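Local coordinates for protein Rab GDP-dissociation inhibitor (Saccharomyces cerevisiae, PDB 2BCG) that keeps Rab GTPases such as Sec4 in their GDP-bound state by blocking GDP release, and extracts GDP-bound Ypt7 from vacuolar membranes, at residues Thr104-Thr107 / Arg108-Phe112; Glu23-Leu26 / Ser27-Ser31. One frame throughout, in Å; residues are numbered along the deposited sequence.

How the contacts relate
The chain meets contact 2 first. Residues 23-31 make up most of helix 21-32, the crossover helix of a beta-alpha-beta unit between the parallel strands 14-17 and 37-40. Contact 1 comes later, at residues 104-112, where helix 96-104 has ended and a short 3-10 turn leads to strand 112-114. Each contact closes only a local turn, and they follow in series, neither nested nor crossed. Their centres lie 15 Å apart, yet they meet in space: Thr104 CG2 packs on Leu29 CD2 at 4.1 Å. Helix 243-254 touches both, so the Rossmann-type core and the Ypt1-binding loop share a neighbour.

Contact 1: residues Thr104-Thr107 / Arg108-Phe112; sequences TDVT and RYVDF
Asp105 O accepts the backbone N of Arg108 at 2.8 Å, and with that bond a 3-10 turn takes over where helix 96-104 ends. Asp105 itself, with positive phi, closes the helix in a Schellman motif. One residue on, Tyr109 N repeats the pattern on Val106 O, again at 2.8 Å, and Val110 N adds a weak bond to the same oxygen. In both strong bonds the donor stands above the carbonyl plane, in keeping with the tight 3-10 winding.

The packed side is formed by Val106 and Tyr109, whose side chains run roughly perpendicular to each other. Both methyls of Val106 come obliquely to the CD1-CE1 side of the ring, from the side where Asp105 O lies: Val106 CG1 is 4.0 Å from Tyr109 CD1, and Val106 CG2 is 4.1 Å from Tyr109 CE1. Asp105 O itself stands over that ring face, displaced toward the rim. Beyond the loop, Val106 touches Leu101 of helix 96-104, and Tyr109 touches Arg250 and Ile254 of helix 243-254.

The looser side belongs to Asp105 and Arg108. The arginine chain runs extended from CG to NE (chi2 169°, chi3 170°), carrying its guanidinium past the aspartate. Their flat groups are only 14° apart in tilt, but Asp105 OD2 stays 4.1 Å from Arg108 NE and well out of the guanidinium plane; the attraction is one of charge alone. The salt bridge of Arg108 NH1 is made outside this loop, to an acidic side chain on the chain of another protein, and Tyr109 OH hydrogen-bonds to an acidic side chain there, as fits a segment that belongs to the Ypt1-interaction region. At the far end, a water donates both to Thr107 O and, at 2.6 Å, to Asp111 OD1.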
ATOM      1  N   THR A 104      -7.324  -6.751  -9.853  1.00 14.25           N
ATOM      2  CA  THR A 104      -7.364  -5.329 -10.241  1.00 13.98           C
ATOM      3  C   THR A 104      -6.100  -4.854 -10.905  1.00 12.48           C
ATOM      4  O   THR A 104      -6.024  -3.695 -11.358  1.00 13.75           O
ATOM      5  CB  THR A 104      -7.571  -4.419  -9.015  1.00 13.20           C
ATOM      6  OG1 THR A 104      -6.476  -4.588  -8.079  1.00 13.95           O
ATOM      7  CG2 THR A 104      -8.949  -4.649  -8.334  1.00 13.77           C
ATOM      8  N   ASP A 105      -5.078  -5.706 -10.932  1.00 12.76           N
ATOM      9  CA  ASP A 105      -3.764  -5.339 -11.471  1.00 13.60           C
ATOM     10  C   ASP A 105      -3.099  -4.170 -10.710  1.00 13.38           C
ATOM     11  O   ASP A 105      -2.225  -3.472 -11.233  1.00 13.03           O
ATOM     12  CB  ASP A 105      -3.816  -5.025 -12.974  1.00 15.20           C
ATOM     13  CG  ASP A 105      -4.082  -6.267 -13.846  1.00 19.49           C
ATOM     14  OD1 ASP A 105      -3.995  -7.433 -13.386  1.00 22.16           O
ATOM     15  OD2 ASP A 105      -4.413  -6.040 -15.017  1.00 23.78           O
ATOM     16  N   VAL A 106      -3.482  -4.004  -9.452  1.00 12.80           N
ATOM     17  CA  VAL A 106      -2.774  -3.014  -8.590  1.00 12.05           C
ATOM     18  C   VAL A 106      -1.347  -3.491  -8.293  1.00 12.20           C
ATOM     19  O   VAL A 106      -0.471  -2.715  -7.918  1.00 12.72           O
ATOM     20  CB  VAL A 106      -3.624  -2.627  -7.373  1.00 12.28           C
ATOM     21  CG1 VAL A 106      -2.813  -1.828  -6.358  1.00 11.93           C
ATOM     22  CG2 VAL A 106      -4.813  -1.826  -7.863  1.00 12.32           C
ATOM     23  N   THR A 107      -1.094  -4.779  -8.584  1.00 12.70           N
ATOM     24  CA  THR A 107       0.259  -5.271  -8.693  1.00 13.81           C
ATOM     25  C   THR A 107       1.139  -4.459  -9.646  1.00 13.75           C
ATOM     26  O   THR A 107       2.379  -4.505  -9.530  1.00 16.18           O
ATOM     27  CB  THR A 107       0.267  -6.756  -9.183  1.00 13.07           C
ATOM     28  OG1 THR A 107      -0.564  -6.900 -10.353  1.00 15.77           O
ATOM     29  CG2 THR A 107      -0.260  -7.682  -8.084  1.00 17.22           C
ATOM     30  N   ARG A 108       0.532  -3.703 -10.574  1.00 13.33           N
ATOM     31  CA  ARG A 108       1.322  -2.831 -11.465  1.00 13.80           C
ATOM     32  C   ARG A 108       1.933  -1.633 -10.717  1.00 13.31           C
ATOM     33  O   ARG A 108       2.885  -0.991 -11.221  1.00 14.09           O
ATOM     34  CB  ARG A 108       0.426  -2.251 -12.571  1.00 15.90           C
ATOM     35  CG  ARG A 108      -0.077  -3.222 -13.592  1.00 18.27           C
ATOM     36  CD  ARG A 108      -1.147  -2.455 -14.391  1.00 22.02           C
ATOM     37  NE  ARG A 108      -1.541  -3.224 -15.556  1.00 24.27           N
ATOM     38  CZ  ARG A 108      -2.109  -2.740 -16.666  1.00 25.07           C
ATOM     39  NH1 ARG A 108      -2.423  -1.433 -16.814  1.00 21.93           N
ATOM     40  NH2 ARG A 108      -2.373  -3.606 -17.640  1.00 28.89           N
ATOM     41  N   TYR A 109       1.409  -1.340  -9.528  1.00 12.67           N
ATOM     42  CA  TYR A 109       1.782  -0.091  -8.828  1.00 12.76           C
ATOM     43  C   TYR A 109       2.522  -0.370  -7.531  1.00 12.93           C
ATOM     44  O   TYR A 109       2.988   0.557  -6.858  1.00 14.00           O
ATOM     45  CB  TYR A 109       0.555   0.797  -8.546  1.00 12.81           C
ATOM     46  CG  TYR A 109      -0.459   0.803  -9.683  1.00 11.40           C
ATOM     47  CD1 TYR A 109      -1.795   0.595  -9.434  1.00 12.38           C
ATOM     48  CD2 TYR A 109      -0.042   0.972 -11.008  1.00 14.37           C
ATOM     49  CE1 TYR A 109      -2.741   0.571 -10.460  1.00 12.68           C
ATOM     50  CE2 TYR A 109      -0.968   0.953 -12.047  1.00 13.89           C
ATOM     51  CZ  TYR A 109      -2.314   0.740 -11.769  1.00 12.04           C
ATOM     52  OH  TYR A 109      -3.269   0.647 -12.782  1.00 14.07           O
ATOM     53  N   VAL A 110       2.582  -1.661  -7.148  1.00 12.72           N
ATOM     54  CA  VAL A 110       3.200  -2.048  -5.863  1.00 13.14           C
ATOM     55  C   VAL A 110       3.936  -3.358  -6.069  1.00 12.89           C
ATOM     56  O   VAL A 110       3.375  -4.315  -6.625  1.00 14.27           O
ATOM     57  CB  VAL A 110       2.159  -2.277  -4.756  1.00 13.41           C
ATOM     58  CG1 VAL A 110       2.883  -2.461  -3.399  1.00 13.92           C
ATOM     59  CG2 VAL A 110       1.147  -1.129  -4.680  1.00 15.84           C
ATOM     60  N   ASP A 111       5.187  -3.382  -5.640  1.00 12.54           N
ATOM     61  CA  ASP A 111       6.004  -4.621  -5.665  1.00 13.20           C
ATOM     62  C   ASP A 111       6.058  -5.239  -4.274  1.00 13.21           C
ATOM     63  O   ASP A 111       5.999  -4.494  -3.291  1.00 12.50           O
ATOM     64  CB  ASP A 111       7.417  -4.285  -6.095  1.00 14.82           C
ATOM     65  CG  ASP A 111       7.504  -3.884  -7.570  1.00 17.08           C
ATOM     66  OD1 ASP A 111       6.819  -4.497  -8.410  1.00 19.77           O
ATOM     67  OD2 ASP A 111       8.297  -2.984  -7.879  1.00 22.18           O
ATOM     68  N   PHE A 112       6.263  -6.560  -4.192  1.00 12.94           N
ATOM     69  CA  PHE A 112       6.239  -7.288  -2.905  1.00 13.78           C
ATOM     70  C   PHE A 112       7.436  -8.162  -2.736  1.00 14.56           C
ATOM     71  O   PHE A 112       7.882  -8.752  -3.717  1.00 16.31           O
ATOM     72  CB  PHE A 112       4.970  -8.127  -2.785  1.00 14.10           C
ATOM     73  CG  PHE A 112       3.714  -7.283  -2.816  1.00 13.68           C
ATOM     74  CD1 PHE A 112       3.114  -6.939  -4.028  1.00 15.11           C
ATOM     75  CD2 PHE A 112       3.147  -6.817  -1.645  1.00 12.86           C
ATOM     76  CE1 PHE A 112       1.979  -6.168  -4.078  1.00 14.09           C
ATOM     77  CE2 PHE A 112       2.012  -6.014  -1.694  1.00 14.14           C
ATOM     78  CZ  PHE A 112       1.439  -5.695  -2.913  1.00 13.49           C
TER
HETATM   79  O   HOH W   1       4.932  -3.361  -9.848  1.00 27.72           O

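Contact 2: residues Glu23-Leu26 / Ser27-Ser31; sequences ECIL and SGLLS
Four successive i to i+4 hydrogen bonds, from Ser27 N, Gly28 N, Leu29 N and Leu30 N back to the carbonyl oxygens of Glu23, Cys24, Ile25 and Leu26, wind this buried segment as a regular alpha-helix. All are nearly equal in length, the bond from Leu29 N to Ile25 O measuring 2.9 Å with an N-H...O angle of 165°.

Among the side chains, Ile25 and Leu29 run alongside each other one turn apart, both headed in one direction. The touching branch of Ile25 is its CG2 methyl, set anti to the backbone N, which meets Leu29 CD1 at 3.8 Å. Leu29 also leans over the backbone, with CG 3.3 Å from Ile25 O; Leu30 does the same one residue on, its CG 3.3 Å from Leu26 O. With an alanine at Leu29, the Ile25 CG2 methyl would probably lose its neighbour, and a gap would open where the leucine branches had packed.

Polar groups on other faces are held from outside the helix: Ser27 OG bonds to Ser252 OG and Tyr259 OH, and Glu23 OE1 to Ser414 OG. Helix 21-32, the crossover of the beta-alpha-beta unit between strands 14-17 and 37-40, sets Ser27 and Ser31 against Val37, while Ile25 and Leu26 face helix 424-438 through Val430, and Cys24 meets Phe248 of helix 243-254.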
ATOM      1  N   GLU A  23     -10.589   2.590   2.440  1.00  9.85           N
ATOM      2  CA  GLU A  23     -11.324   3.542   1.586  1.00 10.13           C
ATOM      3  C   GLU A  23     -10.790   3.521   0.164  1.00 10.38           C
ATOM      4  O   GLU A  23     -11.551   3.616  -0.805  1.00 11.30           O
ATOM      5  CB  GLU A  23     -11.231   4.969   2.118  1.00 10.62           C
ATOM      6  CG  GLU A  23     -12.185   5.273   3.252  1.00 10.52           C
ATOM      7  CD  GLU A  23     -11.844   4.576   4.557  1.00 13.51           C
ATOM      8  OE1 GLU A  23     -12.791   4.292   5.339  1.00 14.74           O
ATOM      9  OE2 GLU A  23     -10.638   4.399   4.855  1.00 13.24           O
ATOM     10  N   CYS A  24      -9.460   3.471   0.024  1.00 10.26           N
ATOM     11  CA  CYS A  24      -8.885   3.464  -1.317  1.00 10.42           C
ATOM     12  C   CYS A  24      -9.293   2.169  -2.068  1.00 10.21           C
ATOM     13  O   CYS A  24      -9.595   2.241  -3.245  1.00 11.10           O
ATOM     14  CB  CYS A  24      -7.368   3.623  -1.287  1.00 11.13           C
ATOM     15  SG  CYS A  24      -6.850   5.247  -0.708  1.00 12.28           S
ATOM     16  N   ILE A  25      -9.361   1.019  -1.389  1.00 10.44           N
ATOM     17  CA  ILE A  25      -9.815  -0.199  -2.084  1.00 10.91           C
ATOM     18  C   ILE A  25     -11.245  -0.045  -2.555  1.00 11.20           C
ATOM     19  O   ILE A  25     -11.579  -0.380  -3.704  1.00 11.62           O
ATOM     20  CB  ILE A  25      -9.665  -1.471  -1.218  1.00 10.65           C
ATOM     21  CG1 ILE A  25      -8.165  -1.717  -0.990  1.00 10.49           C
ATOM     22  CG2 ILE A  25     -10.258  -2.701  -1.960  1.00 12.48           C
ATOM     23  CD1 ILE A  25      -7.857  -2.887  -0.013  1.00 12.29           C
ATOM     24  N   LEU A  26     -12.088   0.448  -1.649  1.00 11.19           N
ATOM     25  CA  LEU A  26     -13.507   0.635  -2.001  1.00 11.71           C
ATOM     26  C   LEU A  26     -13.639   1.622  -3.154  1.00 11.87           C
ATOM     27  O   LEU A  26     -14.404   1.366  -4.101  1.00 11.60           O
ATOM     28  CB  LEU A  26     -14.302   1.057  -0.775  1.00 12.30           C
ATOM     29  CG  LEU A  26     -14.452  -0.091   0.216  1.00 11.96           C
ATOM     30  CD1 LEU A  26     -14.737   0.477   1.590  1.00 12.59           C
ATOM     31  CD2 LEU A  26     -15.560  -1.020  -0.299  1.00 13.40           C
ATOM     32  N   SER A  27     -12.920   2.747  -3.084  1.00 11.18           N
ATOM     33  CA  SER A  27     -12.963   3.748  -4.156  1.00 11.44           C
ATOM     34  C   SER A  27     -12.565   3.094  -5.493  1.00 11.60           C
ATOM     35  O   SER A  27     -13.242   3.276  -6.531  1.00 12.32           O
ATOM     36  CB  SER A  27     -12.044   4.914  -3.800  1.00 10.99           C
ATOM     37  OG  SER A  27     -12.002   5.860  -4.866  1.00 12.31           O
ATOM     38  N   GLY A  28     -11.485   2.310  -5.485  1.00 10.26           N
ATOM     39  CA  GLY A  28     -11.076   1.604  -6.718  1.00 11.52           C
ATOM     40  C   GLY A  28     -12.117   0.625  -7.241  1.00 12.18           C
ATOM     41  O   GLY A  28     -12.429   0.632  -8.425  1.00 12.20           O
ATOM     42  N   LEU A  29     -12.667  -0.206  -6.351  1.00 12.26           N
ATOM     43  CA  LEU A  29     -13.659  -1.207  -6.772  1.00 12.76           C
ATOM     44  C   LEU A  29     -14.905  -0.556  -7.327  1.00 11.75           C
ATOM     45  O   LEU A  29     -15.469  -1.018  -8.341  1.00 13.49           O
ATOM     46  CB  LEU A  29     -14.033  -2.140  -5.605  1.00 12.76           C
ATOM     47  CG  LEU A  29     -12.894  -3.047  -5.134  1.00 13.70           C
ATOM     48  CD1 LEU A  29     -13.342  -3.781  -3.915  1.00 15.24           C
ATOM     49  CD2 LEU A  29     -12.417  -4.007  -6.253  1.00 14.60           C
ATOM     50  N   LEU A  30     -15.354   0.513  -6.677  1.00 11.91           N
ATOM     51  CA  LEU A  30     -16.568   1.184  -7.138  1.00 13.00           C
ATOM     52  C   LEU A  30     -16.340   1.933  -8.461  1.00 13.42           C
ATOM     53  O   LEU A  30     -17.212   1.919  -9.313  1.00 13.41           O
ATOM     54  CB  LEU A  30     -17.080   2.112  -6.060  1.00 12.75           C
ATOM     55  CG  LEU A  30     -17.618   1.356  -4.823  1.00 12.98           C
ATOM     56  CD1 LEU A  30     -17.789   2.313  -3.659  1.00 15.63           C
ATOM     57  CD2 LEU A  30     -18.991   0.663  -5.143  1.00 15.53           C
ATOM     58  N   SER A  31     -15.168   2.554  -8.651  1.00 12.42           N
ATOM     59  CA  SER A  31     -14.822   3.160  -9.923  1.00 12.61           C
ATOM     60  C   SER A  31     -14.808   2.071 -11.012  1.00 12.39           C
ATOM     61  O   SER A  31     -15.366   2.274 -12.117  1.00 13.59           O
ATOM     62  CB  SER A  31     -13.485   3.904  -9.843  1.00 12.73           C
ATOM     63  OG  SER A  31     -13.646   5.112  -9.108  1.00 12.56           O
TER